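Local coordinates for Tb427.07.360- putative uncharacterized metacyclic invariant surface protein from Trypanosoma brucei (PDB 5VTL) that is of unknown function but, as a putative invariant surface protein of metacyclic trypanosomes with an extended helical architecture, is probably displayed on the parasite surface, at residues 1-12 with 147-156; 34-45 with 184-195. All coordinates share one frame; numbering follows the deposited sequence.

Contact 1 of 2, residues 1-12 with 147-156; sequences QNTVSHVSAACL and AVEFGCEFFT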
loop_
_atom_site.group_PDB
_atom_site.type_symbol
_atom_site.label_atom_id
_atom_site.label_comp_id
_atom_site.label_asym_id
_atom_site.label_seq_id
_atom_site.Cartn_x
_atom_site.Cartn_y
_atom_site.Cartn_z
ATOM N N GLN A 1 -31.590 -17.269 4.474
ATOM C CA GLN A 1 -30.198 -17.260 3.982
ATOM C C GLN A 1 -29.249 -17.172 5.162
ATOM O O GLN A 1 -28.509 -16.208 5.318
ATOM C CB GLN A 1 -29.952 -16.120 2.982
ATOM C CG GLN A 1 -30.816 -16.277 1.720
ATOM C CD GLN A 1 -30.502 -15.295 0.594
ATOM O OE1 GLN A 1 -29.441 -15.361 -0.033
ATOM N NE2 GLN A 1 -31.454 -14.413 0.299
ATOM N N ASN A 2 -29.293 -18.201 6.000
ATOM C CA ASN A 2 -28.487 -18.224 7.221
ATOM C C ASN A 2 -27.783 -19.569 7.463
ATOM O O ASN A 2 -27.578 -19.997 8.598
ATOM C CB ASN A 2 -29.344 -17.840 8.421
ATOM C CG ASN A 2 -30.552 -18.715 8.587
ATOM O OD1 ASN A 2 -30.732 -19.718 7.874
ATOM N ND2 ASN A 2 -31.420 -18.328 9.516
ATOM N N THR A 3 -27.393 -20.212 6.377
ATOM C CA THR A 3 -26.575 -21.402 6.472
ATOM C C THR A 3 -25.165 -21.025 6.924
ATOM O O THR A 3 -24.760 -19.864 6.837
ATOM C CB THR A 3 -26.468 -22.107 5.120
ATOM O OG1 THR A 3 -25.660 -21.328 4.242
ATOM C CG2 THR A 3 -27.846 -22.327 4.499
ATOM N N VAL A 4 -24.415 -22.021 7.380
ATOM C CA VAL A 4 -23.007 -21.839 7.712
ATOM C C VAL A 4 -22.247 -21.067 6.629
ATOM O O VAL A 4 -21.534 -20.124 6.937
ATOM C CB VAL A 4 -22.364 -23.221 7.975
ATOM C CG1 VAL A 4 -20.864 -23.131 8.033
ATOM C CG2 VAL A 4 -22.938 -23.780 9.278
ATOM N N SER A 5 -22.447 -21.425 5.357
ATOM C CA SER A 5 -21.743 -20.742 4.274
ATOM C C SER A 5 -22.153 -19.265 4.153
ATOM O O SER A 5 -21.287 -18.416 3.890
ATOM C CB SER A 5 -21.953 -21.462 2.951
ATOM O OG SER A 5 -21.304 -22.720 2.978
ATOM N N HIS A 6 -23.439 -18.955 4.332
ATOM C CA HIS A 6 -23.894 -17.560 4.254
ATOM C C HIS A 6 -23.210 -16.776 5.365
ATOM O O HIS A 6 -22.675 -15.694 5.155
ATOM C CB HIS A 6 -25.399 -17.409 4.449
ATOM C CG HIS A 6 -26.251 -18.019 3.374
ATOM N ND1 HIS A 6 -26.429 -17.444 2.136
ATOM C CD2 HIS A 6 -27.047 -19.112 3.394
ATOM C CE1 HIS A 6 -27.273 -18.175 1.433
ATOM N NE2 HIS A 6 -27.657 -19.198 2.171
ATOM N N VAL A 7 -23.226 -17.330 6.564
ATOM C CA VAL A 7 -22.662 -16.605 7.709
ATOM C C VAL A 7 -21.146 -16.485 7.579
ATOM O O VAL A 7 -20.561 -15.447 7.907
ATOM C CB VAL A 7 -23.068 -17.291 9.031
ATOM C CG1 VAL A 7 -22.381 -16.637 10.222
ATOM C CG2 VAL A 7 -24.555 -17.213 9.190
ATOM N N SER A 8 -20.479 -17.524 7.076
ATOM C CA SER A 8 -19.039 -17.434 6.872
ATOM C C SER A 8 -18.658 -16.287 5.920
ATOM O O SER A 8 -17.703 -15.532 6.171
ATOM C CB SER A 8 -18.486 -18.759 6.336
ATOM O OG SER A 8 -18.502 -19.726 7.354
ATOM N N ALA A 9 -19.391 -16.194 4.822
ATOM C CA ALA A 9 -19.198 -15.132 3.847
ATOM C C ALA A 9 -19.409 -13.748 4.481
ATOM O O ALA A 9 -18.608 -12.828 4.291
ATOM C CB ALA A 9 -20.163 -15.318 2.710
ATOM N N ALA A 10 -20.489 -13.600 5.234
ATOM C CA ALA A 10 -20.797 -12.322 5.870
ATOM C C ALA A 10 -19.741 -11.947 6.893
ATOM O O ALA A 10 -19.387 -10.782 7.023
ATOM C CB ALA A 10 -22.157 -12.374 6.534
ATOM N N CYS A 11 -19.262 -12.931 7.646
ATOM C CA CYS A 11 -18.269 -12.652 8.666
ATOM C C CYS A 11 -16.935 -12.201 8.045
ATOM O O CYS A 11 -16.328 -11.220 8.469
ATOM C CB CYS A 11 -18.070 -13.864 9.577
ATOM S SG CYS A 11 -16.884 -13.482 10.883
ATOM N N LEU A 12 -16.483 -12.904 7.016
ATOM C CA LEU A 12 -15.281 -12.487 6.297
ATOM C C LEU A 12 -15.390 -11.047 5.811
ATOM O O LEU A 12 -14.440 -10.263 5.933
ATOM C CB LEU A 12 -15.022 -13.432 5.126
ATOM C CG LEU A 12 -13.654 -13.343 4.443
ATOM C CD1 LEU A 12 -13.306 -14.699 3.809
ATOM C CD2 LEU A 12 -13.639 -12.261 3.363
ATOM N N ALA A 147 -14.228 -11.396 -0.620
ATOM C CA ALA A 147 -15.433 -11.121 0.157
ATOM C C ALA A 147 -16.662 -10.970 -0.743
ATOM O O ALA A 147 -17.724 -11.563 -0.502
ATOM C CB ALA A 147 -15.219 -9.888 1.002
ATOM N N VAL A 148 -16.508 -10.186 -1.805
ATOM C CA VAL A 148 -17.600 -9.990 -2.744
ATOM C C VAL A 148 -17.894 -11.325 -3.421
ATOM O O VAL A 148 -19.051 -11.722 -3.580
ATOM C CB VAL A 148 -17.225 -8.901 -3.765
ATOM C CG1 VAL A 148 -18.220 -8.876 -4.919
ATOM C CG2 VAL A 148 -17.134 -7.525 -3.059
ATOM N N GLU A 149 -16.838 -12.032 -3.809
ATOM C CA GLU A 149 -17.019 -13.323 -4.482
ATOM C C GLU A 149 -17.811 -14.299 -3.627
ATOM O O GLU A 149 -18.691 -14.993 -4.134
ATOM C CB GLU A 149 -15.681 -13.929 -4.889
ATOM C CG GLU A 149 -15.079 -13.243 -6.085
ATOM C CD GLU A 149 -13.684 -13.710 -6.397
ATOM O OE1 GLU A 149 -13.134 -14.556 -5.648
ATOM O OE2 GLU A 149 -13.141 -13.216 -7.394
ATOM N N PHE A 150 -17.517 -14.350 -2.331
ATOM C CA PHE A 150 -18.183 -15.319 -1.465
ATOM C C PHE A 150 -19.625 -14.918 -1.292
ATOM O O PHE A 150 -20.524 -15.767 -1.269
ATOM C CB PHE A 150 -17.496 -15.402 -0.093
ATOM C CG PHE A 150 -16.246 -16.239 -0.063
ATOM C CD1 PHE A 150 -16.207 -17.522 -0.610
ATOM C CD2 PHE A 150 -15.106 -15.746 0.531
ATOM C CE1 PHE A 150 -15.061 -18.284 -0.543
ATOM C CE2 PHE A 150 -13.949 -16.516 0.600
ATOM C CZ PHE A 150 -13.923 -17.776 0.067
ATOM N N GLY A 151 -19.868 -13.607 -1.160
ATOM C CA GLY A 151 -21.228 -13.140 -1.036
ATOM C C GLY A 151 -22.038 -13.542 -2.259
ATOM O O GLY A 151 -23.170 -13.988 -2.162
ATOM N N CYS A 152 -21.442 -13.385 -3.428
ATOM C CA CYS A 152 -22.124 -13.708 -4.663
ATOM C C CYS A 152 -22.305 -15.234 -4.829
ATOM O O CYS A 152 -23.295 -15.685 -5.407
ATOM C CB CYS A 152 -21.376 -13.088 -5.845
ATOM S SG CYS A 152 -21.718 -11.331 -6.002
ATOM N N GLU A 153 -21.366 -16.020 -4.311
ATOM C CA GLU A 153 -21.468 -17.476 -4.418
ATOM C C GLU A 153 -22.656 -18.020 -3.602
ATOM O O GLU A 153 -23.360 -18.961 -4.034
ATOM C CB GLU A 153 -20.154 -18.141 -3.975
ATOM C CG GLU A 153 -20.173 -19.667 -4.041
ATOM C CD GLU A 153 -18.851 -20.301 -3.668
ATOM O OE1 GLU A 153 -17.897 -19.578 -3.310
ATOM O OE2 GLU A 153 -18.779 -21.535 -3.711
ATOM N N PHE A 154 -22.887 -17.436 -2.427
ATOM C CA PHE A 154 -23.847 -18.022 -1.492
ATOM C C PHE A 154 -25.199 -17.329 -1.368
ATOM O O PHE A 154 -26.204 -18.002 -1.142
ATOM C CB PHE A 154 -23.182 -18.235 -0.126
ATOM C CG PHE A 154 -22.073 -19.240 -0.177
ATOM C CD1 PHE A 154 -22.354 -20.574 -0.427
ATOM C CD2 PHE A 154 -20.756 -18.857 -0.025
ATOM C CE1 PHE A 154 -21.342 -21.495 -0.503
ATOM C CE2 PHE A 154 -19.735 -19.786 -0.108
ATOM C CZ PHE A 154 -20.036 -21.107 -0.349
ATOM N N PHE A 155 -25.243 -16.007 -1.519
ATOM C CA PHE A 155 -26.479 -15.280 -1.394
ATOM C C PHE A 155 -27.131 -15.234 -2.764
ATOM O O PHE A 155 -26.491 -15.550 -3.780
ATOM C CB PHE A 155 -26.245 -13.885 -0.812
ATOM C CG PHE A 155 -25.886 -13.913 0.674
ATOM C CD1 PHE A 155 -24.584 -14.142 1.082
ATOM C CD2 PHE A 155 -26.864 -13.776 1.638
ATOM C CE1 PHE A 155 -24.266 -14.207 2.425
ATOM C CE2 PHE A 155 -26.559 -13.820 2.975
ATOM C CZ PHE A 155 -25.264 -14.026 3.372
ATOM N N THR A 156 -28.402 -14.861 -2.769
ATOM C CA THR A 156 -29.177 -14.729 -3.995
ATOM C C THR A 156 -28.630 -13.622 -4.904
ATOM O O THR A 156 -27.917 -12.715 -4.462
ATOM C CB THR A 156 -30.688 -14.545 -3.673
ATOM O OG1 THR A 156 -30.869 -13.459 -2.759
ATOM C CG2 THR A 156 -31.255 -15.808 -3.049
HETATM O O HOH W 1 -17.337 -12.876 1.997
#
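Phe155 and His6 are placed beside each other by like first torsions, each ring set anti to its own carbonyl carbon and beside the backbone N (chi1 -72° in Phe155). They form an edge-to-face pair: the histidine edge is turned toward the phenylalanine face, with ring centroids 4.6 Å apart and planes at 65°, and His6 ND1 stands over the centre of that face. The Phe155 ring has Ala9 CB near its plane at the edge, so it is held both over a face and at its rim. The next ring, Phe154, takes Ser5 CB over one face at 3.6 Å from the centroid, a CH-pi contact somewhat off the ring's centre. Ahead of the first helix, Gln1 reaches Thr156, just past the end of the second, with both ends of its amide: Thr156 N donates to Gln1 OE1 (3.0 Å), and Gln1 NE2 donates to Thr156 OG1 at a longer 3.3 Å. That hydroxyl also bonds to Asp158. Toward the other end, Leu12 divides its branches, CD2 meeting Ala147 CB at 3.7 Å and CD1 meeting Phe150 CE2. A water donates to Ala9 O and Ala147 O, bridging two backbone carbonyls. The helical parts, 4-12 and 147-154, run nearly antiparallel at 158° with axes 8.7 Å apart, and helix 105-116 adds Tyr111 against His6 and Ala10. Disulfides tie the two segments to other parts of the chain, Cys11 to Cys132 and Cys152 to Cys160, the latter on helix 157-209.

Contact 2 of 2, residues 34-45 with 184-195; sequences NVSDASKAREGC and ASEARVAARAAE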
loop_
_atom_site.group_PDB
_atom_site.type_symbol
_atom_site.label_atom_id
_atom_site.label_comp_id
_atom_site.label_asym_id
_atom_site.label_seq_id
_atom_site.Cartn_x
_atom_site.Cartn_y
_atom_site.Cartn_z
ATOM N N ASN A 34 9.319 4.891 2.749
ATOM C CA ASN A 34 9.914 4.868 1.404
ATOM C C ASN A 34 10.430 6.239 0.989
ATOM O O ASN A 34 11.481 6.344 0.355
ATOM C CB ASN A 34 8.928 4.321 0.379
ATOM C CG ASN A 34 8.847 2.801 0.396
ATOM O OD1 ASN A 34 9.820 2.117 0.724
ATOM N ND2 ASN A 34 7.709 2.269 -0.014
ATOM N N VAL A 35 9.703 7.286 1.368
ATOM C CA VAL A 35 10.126 8.663 1.093
ATOM C C VAL A 35 11.367 8.996 1.877
ATOM O O VAL A 35 12.317 9.574 1.351
ATOM C CB VAL A 35 9.022 9.675 1.433
ATOM C CG1 VAL A 35 9.557 11.132 1.449
ATOM C CG2 VAL A 35 7.903 9.538 0.430
ATOM N N SER A 36 11.377 8.604 3.142
ATOM C CA SER A 36 12.509 8.903 3.997
ATOM C C SER A 36 13.757 8.273 3.401
ATOM O O SER A 36 14.839 8.884 3.352
ATOM C CB SER A 36 12.264 8.337 5.394
ATOM O OG SER A 36 11.284 9.083 6.080
ATOM N N ASP A 37 13.598 7.048 2.915
ATOM C CA ASP A 37 14.736 6.336 2.354
ATOM C C ASP A 37 15.171 6.922 0.991
ATOM O O ASP A 37 16.373 6.960 0.665
ATOM C CB ASP A 37 14.435 4.855 2.228
ATOM C CG ASP A 37 15.696 4.036 2.047
ATOM O OD1 ASP A 37 16.495 3.953 3.008
ATOM O OD2 ASP A 37 15.908 3.494 0.943
ATOM N N ALA A 38 14.197 7.376 0.203
ATOM C CA ALA A 38 14.496 8.014 -1.067
ATOM C C ALA A 38 15.292 9.308 -0.857
ATOM O O ALA A 38 16.235 9.579 -1.598
ATOM C CB ALA A 38 13.212 8.292 -1.874
ATOM N N SER A 39 14.925 10.088 0.160
ATOM C CA SER A 39 15.653 11.307 0.480
ATOM C C SER A 39 17.070 10.972 0.934
ATOM O O SER A 39 18.033 11.681 0.584
ATOM C CB SER A 39 14.905 12.122 1.546
ATOM O OG SER A 39 13.640 12.531 1.074
ATOM N N LYS A 40 17.213 9.891 1.695
ATOM C CA LYS A 40 18.517 9.494 2.183
ATOM C C LYS A 40 19.400 9.114 0.967
ATOM O O LYS A 40 20.604 9.404 0.930
ATOM C CB LYS A 40 18.400 8.322 3.147
ATOM C CG LYS A 40 19.737 7.873 3.733
ATOM C CD LYS A 40 19.595 6.719 4.744
ATOM C CE LYS A 40 18.869 7.106 6.025
ATOM N NZ LYS A 40 19.612 8.100 6.858
ATOM N N ALA A 41 18.789 8.478 -0.027
ATOM C CA ALA A 41 19.519 8.091 -1.236
ATOM C C ALA A 41 19.986 9.314 -2.016
ATOM O O ALA A 41 21.095 9.361 -2.527
ATOM C CB ALA A 41 18.660 7.173 -2.111
ATOM N N ARG A 42 19.133 10.313 -2.106
ATOM C CA ARG A 42 19.493 11.525 -2.803
ATOM C C ARG A 42 20.629 12.230 -2.057
ATOM O O ARG A 42 21.574 12.751 -2.664
ATOM C CB ARG A 42 18.258 12.414 -2.948
ATOM C CG ARG A 42 18.501 13.787 -3.602
ATOM C CD ARG A 42 18.785 14.890 -2.593
ATOM N NE ARG A 42 17.653 15.068 -1.702
ATOM C CZ ARG A 42 17.695 15.675 -0.524
ATOM N NH1 ARG A 42 18.828 16.183 -0.051
ATOM N NH2 ARG A 42 16.593 15.739 0.206
ATOM N N GLU A 43 20.549 12.253 -0.738
ATOM C CA GLU A 43 21.643 12.830 0.056
ATOM C C GLU A 43 22.975 12.119 -0.255
ATOM O O GLU A 43 24.013 12.753 -0.402
ATOM C CB GLU A 43 21.320 12.725 1.546
ATOM C CG GLU A 43 20.328 13.771 2.015
ATOM C CD GLU A 43 19.711 13.424 3.374
ATOM O OE1 GLU A 43 20.129 12.412 3.972
ATOM O OE2 GLU A 43 18.790 14.136 3.811
ATOM N N GLY A 44 22.927 10.801 -0.395
ATOM C CA GLY A 44 24.100 10.019 -0.735
ATOM C C GLY A 44 24.640 10.375 -2.111
ATOM O O GLY A 44 25.847 10.329 -2.347
ATOM N N CYS A 45 23.745 10.714 -3.037
ATOM C CA CYS A 45 24.179 11.175 -4.356
ATOM C C CYS A 45 24.855 12.518 -4.258
ATOM O O CYS A 45 25.816 12.773 -4.947
ATOM C CB CYS A 45 23.005 11.291 -5.329
ATOM S SG CYS A 45 22.348 9.706 -5.817
ATOM N N ALA A 184 5.389 4.579 -4.574
ATOM C CA ALA A 184 6.318 5.061 -3.559
ATOM C C ALA A 184 7.502 4.105 -3.396
ATOM O O ALA A 184 8.653 4.538 -3.299
ATOM C CB ALA A 184 5.595 5.236 -2.224
ATOM N N SER A 185 7.214 2.811 -3.369
ATOM C CA SER A 185 8.238 1.790 -3.225
ATOM C C SER A 185 9.151 1.780 -4.449
ATOM O O SER A 185 10.383 1.678 -4.345
ATOM C CB SER A 185 7.581 0.420 -3.080
ATOM O OG SER A 185 8.570 -0.587 -3.055
ATOM N N GLU A 186 8.550 1.894 -5.627
ATOM C CA GLU A 186 9.347 1.849 -6.857
ATOM C C GLU A 186 10.283 3.065 -6.949
ATOM O O GLU A 186 11.435 2.935 -7.381
ATOM C CB GLU A 186 8.444 1.731 -8.081
ATOM C CG GLU A 186 7.833 0.337 -8.229
ATOM C CD GLU A 186 6.675 0.267 -9.204
ATOM O OE1 GLU A 186 6.217 1.332 -9.683
ATOM O OE2 GLU A 186 6.206 -0.869 -9.471
ATOM N N ALA A 187 9.786 4.229 -6.525
ATOM C CA ALA A 187 10.572 5.457 -6.486
ATOM C C ALA A 187 11.757 5.326 -5.540
ATOM O O ALA A 187 12.868 5.756 -5.839
ATOM C CB ALA A 187 9.698 6.631 -6.071
ATOM N N ARG A 188 11.531 4.716 -4.393
ATOM C CA ARG A 188 12.618 4.471 -3.471
ATOM C C ARG A 188 13.684 3.538 -4.069
ATOM O O ARG A 188 14.874 3.770 -3.932
ATOM C CB ARG A 188 12.072 3.865 -2.182
ATOM C CG ARG A 188 13.180 3.470 -1.175
ATOM C CD ARG A 188 12.775 2.274 -0.336
ATOM N NE ARG A 188 13.940 1.635 0.276
ATOM C CZ ARG A 188 14.461 0.461 -0.086
ATOM N NH1 ARG A 188 15.527 0.005 0.562
ATOM N NH2 ARG A 188 13.927 -0.269 -1.067
ATOM N N VAL A 189 13.254 2.478 -4.722
ATOM C CA VAL A 189 14.191 1.576 -5.381
ATOM C C VAL A 189 15.005 2.326 -6.449
ATOM O O VAL A 189 16.201 2.131 -6.566
ATOM C CB VAL A 189 13.443 0.418 -6.048
ATOM C CG1 VAL A 189 14.389 -0.434 -6.897
ATOM C CG2 VAL A 189 12.763 -0.436 -4.994
ATOM N N ALA A 190 14.334 3.174 -7.221
ATOM C CA ALA A 190 14.980 3.999 -8.242
ATOM C C ALA A 190 15.990 4.964 -7.643
ATOM O O ALA A 190 17.076 5.129 -8.181
ATOM C CB ALA A 190 13.919 4.780 -9.038
ATOM N N ALA A 191 15.643 5.602 -6.526
ATOM C CA ALA A 191 16.549 6.524 -5.847
ATOM C C ALA A 191 17.804 5.790 -5.385
ATOM O O ALA A 191 18.921 6.296 -5.531
ATOM C CB ALA A 191 15.855 7.189 -4.659
ATOM N N ARG A 192 17.618 4.603 -4.825
ATOM C CA ARG A 192 18.748 3.834 -4.306
ATOM C C ARG A 192 19.592 3.322 -5.479
ATOM O O ARG A 192 20.813 3.209 -5.367
ATOM C CB ARG A 192 18.254 2.688 -3.417
ATOM C CG ARG A 192 17.733 3.122 -2.053
ATOM C CD ARG A 192 18.893 3.546 -1.182
ATOM N NE ARG A 192 18.535 3.898 0.191
ATOM C CZ ARG A 192 19.366 4.512 1.031
ATOM N NH1 ARG A 192 20.604 4.848 0.642
ATOM N NH2 ARG A 192 18.972 4.787 2.262
ATOM N N ALA A 193 18.966 3.033 -6.618
ATOM C CA ALA A 193 19.732 2.595 -7.791
ATOM C C ALA A 193 20.599 3.729 -8.326
ATOM O O ALA A 193 21.756 3.501 -8.727
ATOM C CB ALA A 193 18.823 2.060 -8.892
ATOM N N ALA A 194 20.066 4.946 -8.308
ATOM C CA ALA A 194 20.869 6.119 -8.647
ATOM C C ALA A 194 22.031 6.311 -7.683
ATOM O O ALA A 194 23.132 6.636 -8.089
ATOM C CB ALA A 194 20.001 7.378 -8.671
ATOM N N GLU A 195 21.777 6.157 -6.389
ATOM C CA GLU A 195 22.841 6.337 -5.417
ATOM C C GLU A 195 23.948 5.289 -5.602
ATOM O O GLU A 195 25.128 5.581 -5.409
ATOM C CB GLU A 195 22.284 6.280 -4.003
ATOM C CG GLU A 195 23.385 6.355 -2.945
ATOM C CD GLU A 195 22.892 6.000 -1.558
ATOM O OE1 GLU A 195 21.969 5.154 -1.463
ATOM O OE2 GLU A 195 23.447 6.548 -0.571
#
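Asp37 is shared by two arginines of one helix face, Arg188 and Arg192, a carboxylate doubly engaged between helices. Arg192 grips it side-on: NH2 donates to Asp37 OD1 at 2.7 Å, with a nearly straight angle of 175°, and NE to Asp37 OD2 at 2.8 Å, almost as straight. Both oxygens lie close to the guanidinium plane, yet the nitrogens approach them from above the carboxylate plane, since the two planes are turned 49° apart. Arg188 NE adds a weak, bent bond to Asp37 OD2. Asn34, the most covered residue here, crosses Arg188 at about a right angle, its OD1 3.1 Å from Arg188 CD. A bend at chi2 folds Arg192 back across the neighbouring helix, laying one guanidinium face over the backbone of Lys40 and Ala41. Its NH1 donates to the syn lone pair of Glu195 OE1, one turn further along, though this bond is modelled doubtfully short.

Beneath this polar layer the backbones come close, with Ala38 and Arg188 CA atoms 4.7 Å apart. Ala191 CB sits against Ala41 CB at 3.8 Å and against Ala38 CB at 4.0 Å, while Cys45 SG rests on Glu195 CA at 3.4 Å. The helix segments run almost parallel at 17°, with axes 8.3 Å apart. Held along its NE/NH2 edge by Asp37, the Arg192 group has little freedom to turn, and the paired arginines would be expected to favour the ionised form of Asp37.

In the fold
Contact 1 and contact 2 both use helix 4-58, the first at its N-terminal end and the second near its middle, so one long helix joins two sites whose centres are 44 Å apart and whose nearest atoms are about 23 Å apart. Their other partners are consecutive: helix 141-154 in contact 1 leads into helix 157-209, which carries 184-195. Along the chain the order is 1-12, 34-45, 147-156, 184-195, so the segments alternate. The sites lie on opposite sides of the chain's centre. Because the chain reverses between helices 141-154 and 157-209, the former lies nearly antiparallel and the latter nearly parallel to helix 4-58, consistent with the extended helical architecture of this surface protein.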